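PDB 4A35: mitochondrial enolase superfamily member 1, which catalyses the magnesium-dependent dehydration of L-fuconate to 2-keto-3-deoxy-L-fuconate, a step in the breakdown of L-fucose. Local coordinates for residues 11-16 and 39-44; 174-179 and 374-379; 204-209 and 235-240. All coordinates share one frame; numbering follows the deposited sequence.

In the fold
The three contacts sit well apart, with centres 34 to 39 Å from one another, and share no helix or strand. Contact 1 lies in the three-stranded antiparallel sheet of the N-terminal domain and is held mainly by backbone hydrogen bonds. Contact 2 joins the start of helix 176-186 to the end of helix 362-377, and a single arginine supplies its hydrogen bonds. Both are partly buried. Contact 3 is buried between two neighbouring helices of the C-terminal barrel, which meet through aliphatic carbons and a sulfur, though it lies farthest from the chain centre. In sequence contact 3 is nested inside the long loop that contact 2 closes.

Contact 1: 11-16 and 39-44; sequences SVRDVR and YVVIET. With EDO (1,2-ethanediol), chain D.
Ser11 and Val41 exchange two backbone hydrogen bonds, and Arg13 and Tyr39 exchange two more, giving two hydrogen-bonded pairs of an antiparallel ladder in the three-stranded sheet of the enolase-type N-terminal domain. The straightest of the four runs from Tyr39 N to Arg13 O, 2.9 Å at 172°. Between these pairs Val12 faces Val40 as a non-hydrogen-bonded pair, where Val12 CA comes 3.2 Å from Tyr39 O in a CA-H...O contact.

One water stitches the face that carries Ser11, Arg13 and Tyr39. It accepts from Arg13 NE at the edge of the guanidinium, donates to Tyr39 O and bonds to Ser11 OG at 2.8 Å. Tyr39 O thus accepts twice, from this water and from Arg13 N.

The Arg13 chain bends at chi3 (-74°), which brings its end back beside the tyrosine. The two side chains run the same way, with guanidinium and ring planes 38° apart, and NH2 lies 3.5 Å from Tyr39 CE2 at the ring edge. Val41 CG2 meets the edge of the same guanidinium. The polar ends are held by the C-terminal part of the chain: Arg13 NH1 forms a salt bridge with Glu421, and Tyr39 OH bonds to Met419 N.

On the other face, Val12 CG2 packs obliquely against Val40 CG2, with helices 63-73 and 110-131 lying beneath. Farther along, beyond the ladder, Arg16 grips Asp14 side-on, NE to OD1 and NH2 to OD2; its NH2 also meets Glu64 of helix 63-73, and its NH1 bonds to an ethanediol. Back on the face of Arg13 and Tyr39, Val15 CG2 lies 3.9 Å from Tyr39 CB.

Contact 2: 174-179 and 374-379; sequences IGKKER and YISVSA. With EDO (1,2-ethanediol), chain G.
The Arg179 guanidinium lies with Ala379 CB over the centre of one face, 3.4 Å above the plane, and with Gly175 O and Lys176 CA toward the rim of the opposite face. It sits in a slot where the first turn of helix 176-186 meets the C-terminal end of helix 362-377 of the enolase-family barrel domain. Three backbone carbonyls lie round its edge, that of Ile174 from its own segment and those of Tyr374 and Ile375 across the contact. Ile174 O receives NH1 and NH2 end-on, the NH1 bond being 2.8 Å long and lying on a carbonyl lone pair. Ile375 O receives NE and NH2 side-on, both from the same face of its plane, with NH2 at 2.9 Å. NE also makes a weak bond to Tyr374 O. Gripped at two edges and covered on both faces, the group has little freedom to turn, and the helix-end carbonyls would probably favour its positive charge.

The Tyr374 ring stands almost perpendicular to the guanidinium, 89° between planes. Its face takes Arg179 CD in a CH-pi contact, 3.9 Å from the centroid, and CE2 comes against Arg179 CB. With CG anti to the backbone N (chi1 178°), the ring turns its face to the arginine chain, which passes over it at a slant. An ethanediol lies at its edge, its O1 2.6 Å from Tyr374 OH, and is also bonded to Leu381 N. Asp373 and Ser380, flanking segment 374-379, bind a magnesium ion with Tyr188, distinct from the one held by Asp251, Glu277 and Glu306.

Helix 176-186 begins after Gly175, its N-cap residue, whose O accepts the Arg179 backbone N-H. Ile375 also touches Trp136 and Val140 of helix 135-141; its CG2 rests 3.7 Å from Lys176 O.

Contact 3: 204-209 and 235-240; sequences TLKQLC and CQIIRD
Helices 202-214 and 228-242 are successive helices on the outside of the enolase-family barrel, with strand 219-223 between them in the chain. Their short segments run roughly parallel, crossing at -30° with axes 9.8 Å apart. Leu205 meets two consecutive isoleucines. A chi1 of 179° carries its CG toward the other helix, and its two methyls divide between them: CD2 meets Ile237 CG2 at 3.8 Å, the chains crossing obliquely, and CD1 lies 4.0 Å from Ile238 CG1, the chains at about a right angle. One turn on, Cys209 SG rests 3.8 Å from the same Ile238 CG1, so this methylene is touched by both residues. At the outer side the CG of Lys206 lies 3.7 Å from Ile237 CG2, its extended chain passing across the isoleucine at about a right angle.

Replacing Leu205 by an alanine would probably leave Ile237 CG2 with Lys206 alone and Ile238 CG1 with Cys209 alone across the contact, opening a gap between the helices.

Ile238 also reaches Val222 and Leu248 on the barrel strands beneath, linking the helix pair to the strand layer. Every contact between the two segments is made by carbon or sulfur, so the interface depends on close fit of apolar surfaces and is not fixed by directional bonds.

Contact 1: 11-16 and 39-44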
# COMPACT_ATOMS: atom_id res chain seq x y z
N SER A 11 -23.41 -2.07 9.21
CA SER A 11 -23.80 -1.85 7.83
C SER A 11 -22.72 -0.99 7.17
O SER A 11 -22.06 -0.17 7.83
CB SER A 11 -25.20 -1.20 7.73
OG SER A 11 -25.16 0.17 8.08
N VAL A 12 -22.54 -1.19 5.87
CA VAL A 12 -21.59 -0.40 5.10
C VAL A 12 -22.21 -0.17 3.75
O VAL A 12 -22.70 -1.13 3.12
CB VAL A 12 -20.15 -1.00 5.04
CG1 VAL A 12 -20.15 -2.50 4.62
CG2 VAL A 12 -19.25 -0.15 4.14
N ARG A 13 -22.18 1.09 3.30
CA ARG A 13 -22.79 1.50 2.05
C ARG A 13 -21.84 2.34 1.23
O ARG A 13 -21.03 3.11 1.75
CB ARG A 13 -24.11 2.27 2.35
CG ARG A 13 -25.25 1.33 2.92
CD ARG A 13 -26.42 2.17 3.38
NE ARG A 13 -26.07 2.84 4.65
CZ ARG A 13 -26.87 3.63 5.36
NH1 ARG A 13 -28.08 3.95 4.89
NH2 ARG A 13 -26.44 4.15 6.51
N ASP A 14 -21.96 2.20 -0.08
CA ASP A 14 -21.18 2.89 -1.11
C ASP A 14 -21.91 4.20 -1.41
O ASP A 14 -23.00 4.16 -1.99
CB ASP A 14 -21.11 1.96 -2.35
CG ASP A 14 -20.22 2.42 -3.47
OD1 ASP A 14 -19.91 3.65 -3.53
OD2 ASP A 14 -19.87 1.57 -4.35
N VAL A 15 -21.37 5.37 -0.96
CA VAL A 15 -22.02 6.68 -1.13
C VAL A 15 -21.17 7.53 -2.07
O VAL A 15 -19.98 7.67 -1.82
CB VAL A 15 -22.25 7.40 0.24
CG1 VAL A 15 -23.10 8.66 0.08
CG2 VAL A 15 -22.91 6.45 1.24
N ARG A 16 -21.75 8.06 -3.16
CA ARG A 16 -20.94 8.79 -4.12
C ARG A 16 -21.58 10.07 -4.52
O ARG A 16 -22.78 10.12 -4.76
CB ARG A 16 -20.69 7.92 -5.41
CG ARG A 16 -20.00 6.57 -5.11
CD ARG A 16 -19.68 5.82 -6.40
NE ARG A 16 -19.27 4.45 -6.07
CZ ARG A 16 -18.65 3.62 -6.90
NH1 ARG A 16 -18.32 4.02 -8.13
NH2 ARG A 16 -18.33 2.40 -6.51
N TYR A 39 -19.52 4.30 3.86
CA TYR A 39 -20.16 4.80 5.10
C TYR A 39 -20.56 3.63 5.95
O TYR A 39 -21.39 2.80 5.51
CB TYR A 39 -21.37 5.66 4.76
CG TYR A 39 -22.05 6.25 5.98
CD1 TYR A 39 -21.36 7.10 6.85
CD2 TYR A 39 -23.40 6.01 6.24
CE1 TYR A 39 -21.98 7.68 7.95
CE2 TYR A 39 -24.03 6.56 7.36
CZ TYR A 39 -23.32 7.43 8.19
OH TYR A 39 -23.93 8.01 9.28
N VAL A 40 -19.98 3.57 7.17
CA VAL A 40 -20.19 2.49 8.12
C VAL A 40 -21.08 2.94 9.27
O VAL A 40 -20.82 3.99 9.87
CB VAL A 40 -18.81 2.00 8.65
CG1 VAL A 40 -18.99 0.89 9.71
CG2 VAL A 40 -17.90 1.53 7.51
N VAL A 41 -22.03 2.08 9.66
CA VAL A 41 -22.85 2.32 10.84
C VAL A 41 -22.83 1.05 11.71
O VAL A 41 -23.13 -0.06 11.25
CB VAL A 41 -24.29 2.81 10.55
CG1 VAL A 41 -25.10 3.04 11.84
CG2 VAL A 41 -24.27 4.06 9.68
N ILE A 42 -22.46 1.22 12.98
CA ILE A 42 -22.48 0.09 13.92
C ILE A 42 -23.49 0.41 15.01
O ILE A 42 -23.61 1.57 15.45
CB ILE A 42 -21.09 -0.31 14.51
CG1 ILE A 42 -20.51 0.83 15.39
CG2 ILE A 42 -20.13 -0.79 13.39
CD1 ILE A 42 -19.05 0.50 16.07
N GLU A 43 -24.17 -0.64 15.47
CA GLU A 43 -25.16 -0.52 16.52
C GLU A 43 -24.78 -1.45 17.67
O GLU A 43 -24.04 -2.43 17.48
CB GLU A 43 -26.56 -0.88 15.98
CG GLU A 43 -27.11 0.11 14.96
CD GLU A 43 -28.45 -0.24 14.34
OE1 GLU A 43 -29.30 -0.83 15.05
OE2 GLU A 43 -28.64 0.05 13.14
N THR A 44 -25.28 -1.14 18.86
CA THR A 44 -25.06 -1.99 20.03
C THR A 44 -26.40 -2.54 20.48
O THR A 44 -27.44 -2.07 20.03
CB THR A 44 -24.39 -1.23 21.19
OG1 THR A 44 -25.37 -0.37 21.78
CG2 THR A 44 -23.12 -0.47 20.79
C1 EDO D . -19.97 6.58 -10.27
O1 EDO D . -18.77 6.54 -9.49
C2 EDO D . -19.96 5.54 -11.43
O2 EDO D . -18.63 5.31 -11.92
O HOH W 1 -23.95 2.23 6.53

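Contact 2: 174-179 and 374-379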
# COMPACT_ATOMS: atom_id res chain seq x y z
N ILE A 174 0.59 20.68 30.75
CA ILE A 174 0.94 22.07 31.18
C ILE A 174 0.25 23.09 30.25
O ILE A 174 0.45 23.03 29.05
CB ILE A 174 2.48 22.29 31.25
CG1 ILE A 174 3.13 21.15 32.11
CG2 ILE A 174 2.79 23.73 31.82
CD1 ILE A 174 4.69 21.18 32.17
N GLY A 175 -0.61 23.93 30.83
CA GLY A 175 -1.37 24.92 30.07
C GLY A 175 -2.49 24.35 29.21
O GLY A 175 -3.02 25.09 28.36
N LYS A 176 -2.93 23.09 29.46
CA LYS A 176 -3.99 22.48 28.63
C LYS A 176 -5.33 23.22 28.82
O LYS A 176 -6.05 23.34 27.86
CB LYS A 176 -4.17 20.97 28.90
CG LYS A 176 -4.77 20.63 30.28
CD LYS A 176 -4.94 19.12 30.50
CE LYS A 176 -5.70 18.37 29.43
NZ LYS A 176 -5.72 16.89 29.74
N LYS A 177 -5.64 23.75 30.03
CA LYS A 177 -6.93 24.47 30.22
C LYS A 177 -6.94 25.76 29.39
O LYS A 177 -7.94 26.04 28.72
CB LYS A 177 -7.18 24.76 31.72
CG LYS A 177 -7.44 23.46 32.53
CD LYS A 177 -7.95 23.70 33.97
CE LYS A 177 -7.05 24.53 34.87
NZ LYS A 177 -5.66 24.00 34.95
N GLU A 178 -5.81 26.51 29.41
CA GLU A 178 -5.61 27.78 28.67
C GLU A 178 -5.73 27.51 27.14
O GLU A 178 -6.44 28.26 26.45
CB GLU A 178 -4.25 28.43 29.03
CG GLU A 178 -4.20 28.95 30.48
CD GLU A 178 -3.88 27.92 31.56
OE1 GLU A 178 -3.75 26.72 31.23
OE2 GLU A 178 -3.83 28.31 32.74
N ARG A 179 -5.12 26.42 26.64
CA ARG A 179 -5.21 26.07 25.22
C ARG A 179 -6.63 25.64 24.82
O ARG A 179 -7.11 26.05 23.74
CB ARG A 179 -4.16 25.04 24.83
CG ARG A 179 -2.77 25.70 24.87
CD ARG A 179 -1.71 24.82 24.22
NE ARG A 179 -1.53 23.52 24.90
CZ ARG A 179 -0.85 23.35 26.04
NH1 ARG A 179 -0.26 24.38 26.65
NH2 ARG A 179 -0.73 22.13 26.57
N TYR A 374 -3.14 20.57 19.30
CA TYR A 374 -2.85 21.87 19.93
C TYR A 374 -2.97 21.85 21.45
O TYR A 374 -2.08 22.34 22.16
CB TYR A 374 -3.77 22.99 19.38
CG TYR A 374 -3.51 24.33 20.05
CD1 TYR A 374 -2.32 25.02 19.84
CD2 TYR A 374 -4.44 24.88 20.93
CE1 TYR A 374 -2.06 26.23 20.48
CE2 TYR A 374 -4.20 26.11 21.57
CZ TYR A 374 -3.02 26.78 21.34
OH TYR A 374 -2.78 27.96 21.99
N ILE A 375 -4.11 21.34 21.96
CA ILE A 375 -4.36 21.35 23.40
C ILE A 375 -3.38 20.42 24.17
O ILE A 375 -2.88 20.81 25.22
CB ILE A 375 -5.83 20.99 23.71
CG1 ILE A 375 -6.80 22.07 23.15
CG2 ILE A 375 -6.03 20.77 25.23
CD1 ILE A 375 -8.29 21.61 23.11
N SER A 376 -3.14 19.20 23.64
CA SER A 376 -2.43 18.18 24.43
C SER A 376 -1.09 17.71 23.90
O SER A 376 -0.42 16.95 24.64
CB SER A 376 -3.34 16.96 24.58
OG SER A 376 -4.54 17.27 25.29
N VAL A 377 -0.71 18.02 22.65
CA VAL A 377 0.54 17.41 22.12
C VAL A 377 1.57 18.46 21.73
O VAL A 377 2.61 18.52 22.38
CB VAL A 377 0.26 16.39 20.95
CG1 VAL A 377 1.57 15.79 20.40
CG2 VAL A 377 -0.68 15.28 21.40
N SER A 378 1.35 19.21 20.62
CA SER A 378 2.34 20.22 20.18
C SER A 378 2.27 21.50 21.03
O SER A 378 3.27 22.18 21.13
CB SER A 378 2.15 20.55 18.71
OG SER A 378 0.86 21.10 18.54
N ALA A 379 1.05 21.89 21.55
CA ALA A 379 0.87 23.11 22.33
C ALA A 379 1.33 24.36 21.54
O ALA A 379 1.96 25.28 22.11
CB ALA A 379 1.62 23.00 23.67
C1 EDO G . 0.44 29.72 21.16
O1 EDO G . -0.24 28.62 21.73
C2 EDO G . 0.30 29.75 19.64
O2 EDO G . 1.32 28.95 19.08

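Contact 3: 204-209 and 235-240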
# COMPACT_ATOMS: atom_id res chain seq x y z
N THR A 204 -13.34 33.25 -13.80
CA THR A 204 -13.83 32.36 -12.73
C THR A 204 -12.89 32.38 -11.52
O THR A 204 -13.32 32.48 -10.36
CB THR A 204 -13.98 30.93 -13.25
OG1 THR A 204 -15.01 30.89 -14.22
CG2 THR A 204 -14.29 29.95 -12.14
N LEU A 205 -11.58 32.24 -11.80
CA LEU A 205 -10.60 32.19 -10.71
C LEU A 205 -10.57 33.55 -9.96
O LEU A 205 -10.49 33.54 -8.73
CB LEU A 205 -9.22 31.83 -11.26
CG LEU A 205 -8.07 31.76 -10.26
CD1 LEU A 205 -8.38 30.81 -9.12
CD2 LEU A 205 -6.78 31.38 -10.98
N LYS A 206 -10.64 34.70 -10.71
CA LYS A 206 -10.66 36.00 -10.04
C LYS A 206 -11.90 36.12 -9.12
O LYS A 206 -11.79 36.64 -8.02
CB LYS A 206 -10.62 37.17 -11.05
CG LYS A 206 -9.30 37.25 -11.81
CD LYS A 206 -9.42 38.08 -13.09
CE LYS A 206 -8.08 38.18 -13.78
NZ LYS A 206 -8.13 39.02 -15.03
N GLN A 207 -13.06 35.61 -9.58
CA GLN A 207 -14.33 35.63 -8.82
C GLN A 207 -14.22 34.82 -7.50
O GLN A 207 -14.59 35.32 -6.43
CB GLN A 207 -15.48 35.10 -9.69
CG GLN A 207 -15.95 36.13 -10.74
CD GLN A 207 -16.95 35.65 -11.77
OE1 GLN A 207 -16.88 34.54 -12.32
NE2 GLN A 207 -17.86 36.54 -12.12
N LEU A 208 -13.67 33.59 -7.59
CA LEU A 208 -13.47 32.73 -6.39
C LEU A 208 -12.53 33.38 -5.37
O LEU A 208 -12.83 33.37 -4.16
CB LEU A 208 -12.94 31.37 -6.80
CG LEU A 208 -13.91 30.52 -7.62
CD1 LEU A 208 -13.17 29.36 -8.23
CD2 LEU A 208 -15.11 30.06 -6.76
N CYS A 209 -11.43 33.96 -5.86
CA CYS A 209 -10.45 34.68 -5.02
C CYS A 209 -11.11 35.85 -4.30
O CYS A 209 -10.99 35.97 -3.08
CB CYS A 209 -9.27 35.16 -5.86
SG CYS A 209 -8.16 33.83 -6.36
N CYS A 235 -1.22 31.03 -10.77
CA CYS A 235 -0.48 31.53 -9.61
C CYS A 235 -0.38 33.05 -9.70
O CYS A 235 -0.55 33.71 -8.69
CB CYS A 235 0.89 30.87 -9.51
SG CYS A 235 0.83 29.15 -8.98
N GLN A 236 -0.18 33.59 -10.91
CA GLN A 236 -0.13 35.06 -11.13
C GLN A 236 -1.46 35.71 -10.71
O GLN A 236 -1.46 36.68 -9.94
CB GLN A 236 0.19 35.40 -12.59
CG GLN A 236 0.50 36.90 -12.81
CD GLN A 236 1.75 37.32 -12.07
OE1 GLN A 236 2.83 36.82 -12.33
NE2 GLN A 236 1.61 38.16 -11.08
N ILE A 237 -2.58 35.15 -11.14
CA ILE A 237 -3.91 35.67 -10.79
C ILE A 237 -4.10 35.64 -9.26
O ILE A 237 -4.51 36.65 -8.68
CB ILE A 237 -5.04 34.92 -11.54
CG1 ILE A 237 -5.05 35.32 -13.04
CG2 ILE A 237 -6.42 35.15 -10.88
CD1 ILE A 237 -5.68 34.35 -13.94
N ILE A 238 -3.80 34.50 -8.61
CA ILE A 238 -4.03 34.41 -7.17
C ILE A 238 -3.12 35.40 -6.42
O ILE A 238 -3.60 36.15 -5.58
CB ILE A 238 -3.90 32.96 -6.66
CG1 ILE A 238 -4.98 32.06 -7.32
CG2 ILE A 238 -4.01 32.91 -5.12
CD1 ILE A 238 -4.69 30.49 -7.07
N ARG A 239 -1.81 35.36 -6.71
CA ARG A 239 -0.84 36.22 -6.03
C ARG A 239 -1.17 37.72 -6.22
O ARG A 239 -1.06 38.46 -5.24
CB ARG A 239 0.61 35.85 -6.46
CG ARG A 239 1.74 36.55 -5.70
CD ARG A 239 1.57 36.54 -4.20
NE ARG A 239 2.28 35.44 -3.56
CZ ARG A 239 2.18 35.14 -2.28
NH1 ARG A 239 1.34 35.82 -1.50
NH2 ARG A 239 2.89 34.15 -1.76
N ASP A 240 -1.71 38.14 -7.40
CA ASP A 240 -2.14 39.52 -7.64
C ASP A 240 -3.42 39.87 -6.86
O ASP A 240 -3.59 41.04 -6.49
CB ASP A 240 -2.40 39.76 -9.14
CG ASP A 240 -1.16 39.80 -10.03
OD1 ASP A 240 -0.01 39.89 -9.48
OD2 ASP A 240 -1.32 39.68 -11.26